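Long-range contact in putidaredoxin reductase (Pseudomonas putida, PDB 1Q1R), which probably passes electrons from NADH through its bound FAD to the iron-sulfur protein putidaredoxin, as the reductase component of the cytochrome P450cam monooxygenase system: residues 31-42 with 70-81. Numbering follows the deposited sequence.
Sequences NIRLVGDATVIP and YAAQNIQLLGGT. With FAD (flavin-adenine dinucleotide), chain C.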
loop_
_atom_site.group_PDB
_atom_site.type_symbol
_atom_site.label_atom_id
_atom_site.label_comp_id
_atom_site.label_asym_id
_atom_site.label_seq_id
_atom_site.Cartn_x
_atom_site.Cartn_y
_atom_site.Cartn_z
ATOM N N ASN A 31 20.726 20.942 4.528
ATOM C CA ASN A 31 20.241 20.223 5.697
ATOM C C ASN A 31 18.941 19.490 5.390
ATOM O O ASN A 31 18.088 19.992 4.655
ATOM C CB ASN A 31 20.021 21.193 6.854
ATOM C CG ASN A 31 21.314 21.796 7.353
ATOM O OD1 ASN A 31 22.107 21.129 8.019
ATOM N ND2 ASN A 31 21.543 23.060 7.022
ATOM N N ILE A 32 18.802 18.300 5.962
ATOM C CA ILE A 32 17.612 17.484 5.761
ATOM C C ILE A 32 16.976 17.162 7.108
ATOM O O ILE A 32 17.615 16.585 7.986
ATOM C CB ILE A 32 17.965 16.160 5.052
ATOM C CG1 ILE A 32 18.705 16.454 3.745
ATOM C CG2 ILE A 32 16.694 15.355 4.786
ATOM C CD1 ILE A 32 19.237 15.222 3.045
ATOM N N ARG A 33 15.715 17.540 7.270
ATOM C CA ARG A 33 15.011 17.271 8.514
ATOM C C ARG A 33 13.807 16.370 8.303
ATOM O O ARG A 33 12.893 16.710 7.556
ATOM C CB ARG A 33 14.546 18.575 9.171
ATOM C CG ARG A 33 15.332 18.949 10.417
ATOM C CD ARG A 33 14.476 19.758 11.384
ATOM N NE ARG A 33 15.087 19.857 12.709
ATOM C CZ ARG A 33 16.142 20.613 12.993
ATOM N NH1 ARG A 33 16.711 21.348 12.044
ATOM N NH2 ARG A 33 16.633 20.633 14.227
ATOM N N LEU A 34 13.823 15.215 8.961
ATOM C CA LEU A 34 12.720 14.269 8.891
ATOM C C LEU A 34 11.908 14.488 10.151
ATOM O O LEU A 34 12.449 14.423 11.250
ATOM C CB LEU A 34 13.231 12.829 8.874
ATOM C CG LEU A 34 13.466 12.130 7.536
ATOM C CD1 LEU A 34 14.087 10.775 7.799
ATOM C CD2 LEU A 34 12.145 11.973 6.780
ATOM N N VAL A 35 10.619 14.760 9.997
ATOM C CA VAL A 35 9.761 14.985 11.149
ATOM C C VAL A 35 8.537 14.090 11.052
ATOM O O VAL A 35 7.812 14.130 10.063
ATOM C CB VAL A 35 9.307 16.458 11.217
ATOM C CG1 VAL A 35 8.500 16.695 12.488
ATOM C CG2 VAL A 35 10.523 17.377 11.171
ATOM N N GLY A 36 8.312 13.275 12.078
ATOM C CA GLY A 36 7.164 12.390 12.062
ATOM C C GLY A 36 6.519 12.239 13.424
ATOM O O GLY A 36 7.189 12.361 14.452
ATOM N N ASP A 37 5.218 11.979 13.445
ATOM C CA ASP A 37 4.534 11.819 14.717
ATOM C C ASP A 37 4.813 10.451 15.325
ATOM O O ASP A 37 4.587 10.239 16.513
ATOM C CB ASP A 37 3.025 12.052 14.568
ATOM C CG ASP A 37 2.378 11.164 13.517
ATOM O OD1 ASP A 37 1.132 11.211 13.406
ATOM O OD2 ASP A 37 3.092 10.431 12.802
ATOM N N ALA A 38 5.315 9.525 14.510
ATOM C CA ALA A 38 5.636 8.190 14.999
ATOM C C ALA A 38 6.882 8.298 15.875
ATOM O O ALA A 38 7.772 9.098 15.600
ATOM C CB ALA A 38 5.895 7.238 13.825
ATOM N N THR A 39 6.944 7.501 16.933
ATOM C CA THR A 39 8.098 7.534 17.826
ATOM C C THR A 39 9.161 6.509 17.427
ATOM O O THR A 39 10.353 6.776 17.517
ATOM C CB THR A 39 7.665 7.291 19.289
ATOM O OG1 THR A 39 6.796 8.354 19.706
ATOM C CG2 THR A 39 8.874 7.251 20.214
ATOM N N VAL A 40 8.717 5.344 16.968
ATOM C CA VAL A 40 9.611 4.261 16.564
ATOM C C VAL A 40 10.582 4.621 15.441
ATOM O O VAL A 40 10.378 5.577 14.691
ATOM C CB VAL A 40 8.808 3.037 16.077
ATOM C CG1 VAL A 40 7.792 2.615 17.135
ATOM C CG2 VAL A 40 8.111 3.374 14.769
ATOM N N ILE A 41 11.640 3.828 15.332
ATOM C CA ILE A 41 12.637 4.003 14.281
ATOM C C ILE A 41 11.941 3.600 12.973
ATOM O O ILE A 41 11.275 2.569 12.923
ATOM C CB ILE A 41 13.840 3.068 14.527
ATOM C CG1 ILE A 41 14.511 3.436 15.851
ATOM C CG2 ILE A 41 14.830 3.159 13.367
ATOM C CD1 ILE A 41 15.363 2.329 16.431
ATOM N N PRO A 42 12.071 4.414 11.909
ATOM C CA PRO A 42 11.423 4.079 10.631
ATOM C C PRO A 42 11.598 2.609 10.248
ATOM O O PRO A 42 12.706 2.071 10.294
ATOM C CB PRO A 42 12.085 5.043 9.656
ATOM C CG PRO A 42 12.234 6.289 10.519
ATOM C CD PRO A 42 12.772 5.709 11.821
ATOM N N TYR A 70 21.318 7.497 9.896
ATOM C CA TYR A 70 20.824 8.868 9.915
ATOM C C TYR A 70 21.941 9.826 10.305
ATOM O O TYR A 70 22.141 10.849 9.657
ATOM C CB TYR A 70 19.649 9.016 10.885
ATOM C CG TYR A 70 18.424 8.228 10.479
ATOM C CD1 TYR A 70 18.340 6.860 10.728
ATOM C CD2 TYR A 70 17.366 8.844 9.809
ATOM C CE1 TYR A 70 17.234 6.122 10.319
ATOM C CE2 TYR A 70 16.255 8.116 9.396
ATOM C CZ TYR A 70 16.197 6.754 9.654
ATOM O OH TYR A 70 15.122 6.019 9.234
ATOM N N ALA A 71 22.670 9.484 11.361
ATOM C CA ALA A 71 23.769 10.318 11.828
ATOM C C ALA A 71 24.847 10.442 10.754
ATOM O O ALA A 71 25.296 11.546 10.432
ATOM C CB ALA A 71 24.366 9.729 13.109
ATOM N N ALA A 72 25.252 9.301 10.203
ATOM C CA ALA A 72 26.283 9.256 9.171
ATOM C C ALA A 72 25.937 10.080 7.933
ATOM O O ALA A 72 26.777 10.814 7.423
ATOM C CB ALA A 72 26.552 7.807 8.771
ATOM N N GLN A 73 24.707 9.952 7.446
ATOM C CA GLN A 73 24.279 10.697 6.267
ATOM C C GLN A 73 23.811 12.096 6.640
ATOM O O GLN A 73 23.297 12.841 5.803
ATOM C CB GLN A 73 23.157 9.949 5.542
ATOM C CG GLN A 73 23.618 8.669 4.869
ATOM C CD GLN A 73 24.747 8.915 3.888
ATOM O OE1 GLN A 73 24.606 9.695 2.942
ATOM N NE2 GLN A 73 25.876 8.253 4.109
ATOM N N ASN A 74 23.994 12.444 7.907
ATOM C CA ASN A 74 23.611 13.750 8.417
ATOM C C ASN A 74 22.150 14.092 8.129
ATOM O O ASN A 74 21.838 15.153 7.583
ATOM C CB ASN A 74 24.528 14.826 7.827
ATOM C CG ASN A 74 24.771 15.971 8.789
ATOM O OD1 ASN A 74 23.851 16.713 9.143
ATOM N ND2 ASN A 74 26.018 16.114 9.225
ATOM N N ILE A 75 21.257 13.175 8.489
ATOM C CA ILE A 75 19.827 13.386 8.309
ATOM C C ILE A 75 19.240 13.487 9.711
ATOM O O ILE A 75 19.328 12.545 10.498
ATOM C CB ILE A 75 19.158 12.213 7.554
ATOM C CG1 ILE A 75 19.676 12.164 6.113
ATOM C CG2 ILE A 75 17.638 12.377 7.574
ATOM C CD1 ILE A 75 19.058 11.063 5.269
ATOM N N GLN A 76 18.660 14.638 10.025
ATOM C CA GLN A 76 18.080 14.853 11.342
ATOM C C GLN A 76 16.700 14.216 11.433
ATOM O O GLN A 76 15.795 14.554 10.672
ATOM C CB GLN A 76 17.991 16.353 11.631
ATOM C CG GLN A 76 19.315 17.081 11.440
ATOM C CD GLN A 76 19.189 18.577 11.639
ATOM O OE1 GLN A 76 18.872 19.044 12.734
ATOM N NE2 GLN A 76 19.436 19.339 10.577
ATOM N N LEU A 77 16.553 13.285 12.367
ATOM C CA LEU A 77 15.290 12.591 12.563
ATOM C C LEU A 77 14.615 13.129 13.819
ATOM O O LEU A 77 15.170 13.061 14.914
ATOM C CB LEU A 77 15.541 11.085 12.689
ATOM C CG LEU A 77 14.346 10.145 12.863
ATOM C CD1 LEU A 77 13.380 10.298 11.701
ATOM C CD2 LEU A 77 14.854 8.713 12.954
ATOM N N LEU A 78 13.418 13.674 13.648
ATOM C CA LEU A 78 12.668 14.236 14.763
ATOM C C LEU A 78 11.362 13.463 14.914
ATOM O O LEU A 78 10.346 13.820 14.315
ATOM C CB LEU A 78 12.378 15.716 14.492
ATOM C CG LEU A 78 12.341 16.679 15.681
ATOM C CD1 LEU A 78 11.894 18.051 15.191
ATOM C CD2 LEU A 78 11.401 16.168 16.759
ATOM N N GLY A 79 11.398 12.403 15.717
ATOM C CA GLY A 79 10.217 11.582 15.924
ATOM C C GLY A 79 9.294 12.069 17.022
ATOM O O GLY A 79 9.597 13.038 17.715
ATOM N N GLY A 80 8.160 11.390 17.175
ATOM C CA GLY A 80 7.186 11.755 18.190
ATOM C C GLY A 80 6.758 13.206 18.099
ATOM O O GLY A 80 6.332 13.798 19.086
ATOM N N THR A 81 6.855 13.777 16.903
ATOM C CA THR A 81 6.501 15.174 16.705
ATOM C C THR A 81 5.494 15.364 15.584
ATOM O O THR A 81 5.740 14.982 14.439
ATOM C CB THR A 81 7.749 16.003 16.394
ATOM O OG1 THR A 81 8.719 15.780 17.420
ATOM C CG2 THR A 81 7.412 17.486 16.346
HETATM P PA FAD C . 3.105 5.984 5.750
HETATM O O1A FAD C . 1.728 6.098 6.288
HETATM O O2A FAD C . 3.808 4.687 5.878
HETATM O O5B FAD C . 4.029 7.113 6.409
HETATM C C5B FAD C . 3.534 8.428 6.690
HETATM C C4B FAD C . 4.022 8.854 8.086
HETATM O O4B FAD C . 3.871 10.309 8.245
HETATM C C3B FAD C . 3.160 8.218 9.187
HETATM O O3B FAD C . 3.996 7.881 10.303
HETATM C C2B FAD C . 2.228 9.337 9.581
HETATM O O2B FAD C . 1.800 9.175 10.937
HETATM C C1B FAD C . 3.142 10.540 9.471
HETATM N N9A FAD C . 2.433 11.849 9.478
HETATM C C8A FAD C . 1.299 12.158 8.824
HETATM N N7A FAD C . 0.967 13.425 9.101
HETATM C C5A FAD C . 1.888 13.916 9.927
HETATM C C6A FAD C . 2.066 15.153 10.549
HETATM N N6A FAD C . 1.185 16.134 10.361
HETATM N N1A FAD C . 3.141 15.343 11.355
HETATM C C2A FAD C . 4.030 14.361 11.562
HETATM N N3A FAD C . 3.873 13.165 10.976
HETATM C C4A FAD C . 2.818 12.922 10.161
HETATM N N1 FAD C . 2.922 -2.326 -0.307
HETATM C C2 FAD C . 3.459 -3.187 -1.273
HETATM O O2 FAD C . 3.875 -2.733 -2.337
HETATM N N3 FAD C . 3.529 -4.566 -1.006
HETATM C C4 FAD C . 3.064 -5.075 0.229
HETATM O O4 FAD C . 3.173 -6.277 0.466
HETATM C C4X FAD C . 2.523 -4.209 1.194
HETATM N N5 FAD C . 2.121 -4.681 2.409
HETATM C C5X FAD C . 1.659 -3.858 3.395
HETATM C C6 FAD C . 1.281 -4.386 4.647
HETATM C C7 FAD C . 0.826 -3.531 5.676
HETATM C C7M FAD C . 0.387 -4.137 7.022
HETATM C C8 FAD C . 0.757 -2.132 5.452
HETATM C C8M FAD C . 0.294 -1.167 6.554
HETATM C C9 FAD C . 1.134 -1.607 4.203
HETATM C C9A FAD C . 1.583 -2.463 3.173
HETATM N N10 FAD C . 1.982 -1.948 1.909
HETATM C C10 FAD C . 2.460 -2.832 0.920
HETATM C "C1'" FAD C . 1.886 -0.484 1.622
HETATM C "C2'" FAD C . 3.262 0.178 1.724
HETATM O "O2'" FAD C . 3.884 -0.223 2.949
HETATM C "C3'" FAD C . 3.143 1.712 1.670
HETATM O "O3'" FAD C . 2.425 2.084 0.486
HETATM C "C4'" FAD C . 4.531 2.365 1.659
HETATM O "O4'" FAD C . 5.247 1.986 2.837
HETATM C "C5'" FAD C . 4.452 3.900 1.602
HETATM O "O5'" FAD C . 3.974 4.469 2.833
HETATM P P FAD C . 4.116 6.064 3.057
HETATM O O1P FAD C . 5.475 6.337 3.570
HETATM O O2P FAD C . 3.699 6.734 1.805
HETATM O O3P FAD C . 3.000 6.403 4.186
HETATM O O HOH W 1 20.798 17.951 8.138
HETATM O O HOH W 2 15.229 3.354 10.111
#
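Strands 31-35 and 75-78 run parallel, their axes 4.7 Å apart at the closest and turned by 21°, joined by a ladder in which Gln76 N bonds to Ile32 O, Leu34 N to Gln76 O, Leu78 N to Leu34 O and Gly36 N to Leu78 O. The Leu34 N to Gln76 O bond, at 2.7 Å, is nearly straight. Beyond the strands the loops stay together: Thr81 N donates to Gly36 O, and Gly80 N reaches Ala38 O at 2.8 Å from above the carbonyl plane. On one face of the sheet the Gln76 side chain crosses that of Arg33 at a slant, its OE1 over one face of the guanidinium and 3.1 Å from Arg33 NH2, too poorly angled for a hydrogen bond; the two planes stand 61° apart. With alanine in place of Arg33, the Gln76 amide is likely to lose the guanidinium that its OE1 lies over, and with it the neighbouring positive charge. Gln76 NE2 instead gives a hydrogen to a water that also accepts from Ile32 N. A chi1 of -176° turns Val35 CG1 away from its own N and lets it pack 4.0 Å from Thr81 CB. On the other face Leu34 CD1 meets the edge of the Tyr70 ring at CE2 (3.8 Å) and also touches Ile75 CG2. Leu77 CD2 sits over one face of that ring, towards its rim, and also touches CD of the Pro42 ring. A water links Tyr70 OH to Pro42 O. Helix 14-25 covers this face, with Phe21 edge-to-face against Tyr70. After the strand, Asp37 OD2 accepts a 2.6 Å hydrogen bond from the hydroxyl O2B of the adenosine ribose of FAD. Strand 75-78 is the edge strand of the parallel sheet; an acidic residue just past strand 31-35, the second strand of the dinucleotide-binding beta-alpha-beta fold, holding the adenosine ribose, is characteristic of the Rossmann-type FAD domain of the glutathione reductase fold.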